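Local coordinates for site-specific recombinase, resolvase family protein (Streptococcus pneumoniae, PDB 3GUV), which probably catalyses site-specific DNA recombination as a member of the serine resolvase/invertase family, binding, cutting and rejoining DNA strands, at residues 57-60 against 61-65. Numbering follows the deposited sequence.
Sequences EGRI and QFNRM
R59, the N-cap residue of helix 60-70, runs its side chain alongside that of F62, three residues on in the first turn. Its CB lies 4.1 Å from N63 ND2, and its CG then packs 3.7 Å from F62 CD2. A bend at chi2 (105°) carries the chain through CD to NE, which stands above the ring at F62 CD2, and the guanidinium settles flat on one face, the two planes only 8° apart. R59 CZ stands 4.1 Å from the centroid of the F62 ring, almost on the ring normal, a cation-pi stack in which R59 NH1 lies above the bond between F62 CG and CD1 and R59 NH2 above the ring close to F62 CZ. F62 meets it with CG anti to its backbone N (chi1 172°), the two side chains pointing the same way. The arrangement sits where the loop following strand 41-48 enters the helix in the resolvase N-terminal domain, and the D48 carboxylate accepts the amides of Q61 and F62. Beyond the stack, R59 NH2 donates to the carbonyl of F87, which helps fix the rotation of the guanidinium. R59 O accepts the N63 amide N at 2.8 Å, and I60 O receives R64 N at 2.9 Å.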
loop_
_atom_site.group_PDB
_atom_site.type_symbol
_atom_site.label_atom_id
_atom_site.label_comp_id
_atom_site.label_asym_id
_atom_site.label_seq_id
_atom_site.Cartn_x
_atom_site.Cartn_y
_atom_site.Cartn_z
ATOM N N GLU A 57 -21.000 2.168 -3.518
ATOM C CA GLU A 57 -21.552 0.959 -2.918
ATOM C C GLU A 57 -21.006 0.756 -1.509
ATOM O O GLU A 57 -19.856 1.117 -1.217
ATOM C CB GLU A 57 -21.290 -0.280 -3.775
ATOM C CG GLU A 57 -21.823 -1.608 -3.205
ATOM C CD GLU A 57 -23.354 -1.621 -2.984
ATOM O OE1 GLU A 57 -23.986 -2.721 -2.946
ATOM O OE2 GLU A 57 -23.943 -0.520 -2.867
ATOM N N GLY A 58 -21.852 0.180 -0.649
ATOM C CA GLY A 58 -21.509 -0.123 0.732
ATOM C C GLY A 58 -20.819 -1.467 0.919
ATOM O O GLY A 58 -20.061 -1.955 0.032
ATOM N N ARG A 59 -21.060 -2.064 2.089
ATOM C CA ARG A 59 -20.179 -3.126 2.594
ATOM C C ARG A 59 -20.937 -4.202 3.384
ATOM O O ARG A 59 -20.315 -4.968 4.129
ATOM C CB ARG A 59 -19.135 -2.480 3.508
ATOM C CG ARG A 59 -17.750 -3.040 3.389
ATOM C CD ARG A 59 -16.837 -2.109 2.624
ATOM N NE ARG A 59 -15.462 -2.498 2.901
ATOM C CZ ARG A 59 -14.720 -3.319 2.148
ATOM N NH1 ARG A 59 -15.197 -3.844 1.003
ATOM N NH2 ARG A 59 -13.481 -3.608 2.552
ATOM N N ILE A 60 -22.256 -4.251 3.200
ATOM C CA ILE A 60 -23.168 -5.100 3.980
ATOM C C ILE A 60 -22.887 -6.608 3.877
ATOM O O ILE A 60 -22.880 -7.318 4.879
ATOM C CB ILE A 60 -24.642 -4.883 3.561
ATOM C CG1 ILE A 60 -25.073 -3.424 3.818
ATOM C CG2 ILE A 60 -25.534 -5.828 4.311
ATOM C CD1 ILE A 60 -25.967 -2.880 2.711
ATOM N N GLN A 61 -22.701 -7.095 2.661
ATOM C CA GLN A 61 -22.469 -8.530 2.474
ATOM C C GLN A 61 -21.049 -8.841 2.907
ATOM O O GLN A 61 -20.774 -9.914 3.412
ATOM C CB GLN A 61 -22.701 -8.943 1.016
ATOM C CG GLN A 61 -24.138 -8.751 0.551
ATOM C CD GLN A 61 -25.153 -9.392 1.474
ATOM O OE1 GLN A 61 -24.997 -10.550 1.907
ATOM N NE2 GLN A 61 -26.208 -8.635 1.797
ATOM N N PHE A 62 -20.143 -7.884 2.697
ATOM C CA PHE A 62 -18.801 -8.039 3.214
ATOM C C PHE A 62 -18.834 -8.192 4.738
ATOM O O PHE A 62 -18.125 -9.029 5.299
ATOM C CB PHE A 62 -17.934 -6.861 2.799
ATOM C CG PHE A 62 -16.619 -6.852 3.449
ATOM C CD1 PHE A 62 -15.548 -7.486 2.867
ATOM C CD2 PHE A 62 -16.458 -6.243 4.692
ATOM C CE1 PHE A 62 -14.322 -7.480 3.497
ATOM C CE2 PHE A 62 -15.225 -6.236 5.331
ATOM C CZ PHE A 62 -14.158 -6.846 4.732
ATOM N N ASN A 63 -19.678 -7.410 5.401
ATOM C CA ASN A 63 -19.800 -7.495 6.857
ATOM C C ASN A 63 -20.486 -8.820 7.247
ATOM O O ASN A 63 -20.028 -9.480 8.159
ATOM C CB ASN A 63 -20.535 -6.288 7.447
ATOM C CG ASN A 63 -19.774 -4.973 7.248
ATOM O OD1 ASN A 63 -18.544 -4.939 7.206
ATOM N ND2 ASN A 63 -20.521 -3.882 7.112
ATOM N N ARG A 64 -21.548 -9.226 6.553
ATOM C CA ARG A 64 -22.095 -10.561 6.793
ATOM C C ARG A 64 -20.993 -11.633 6.658
ATOM O O ARG A 64 -20.906 -12.517 7.505
ATOM C CB ARG A 64 -23.292 -10.934 5.895
ATOM C CG ARG A 64 -23.571 -12.496 6.041
ATOM C CD ARG A 64 -24.905 -13.074 5.598
ATOM N NE ARG A 64 -25.350 -12.581 4.293
ATOM C CZ ARG A 64 -26.065 -13.281 3.418
ATOM N NH1 ARG A 64 -26.448 -12.707 2.280
ATOM N NH2 ARG A 64 -26.420 -14.541 3.668
ATOM N N MET A 65 -20.152 -11.545 5.611
ATOM C CA MET A 65 -19.086 -12.538 5.387
ATOM C C MET A 65 -18.144 -12.612 6.596
ATOM O O MET A 65 -17.855 -13.700 7.094
ATOM C CB MET A 65 -18.309 -12.248 4.090
ATOM C CG MET A 65 -17.306 -13.345 3.630
ATOM S SD MET A 65 -16.381 -13.049 2.077
ATOM C CE MET A 65 -15.330 -11.661 2.604
#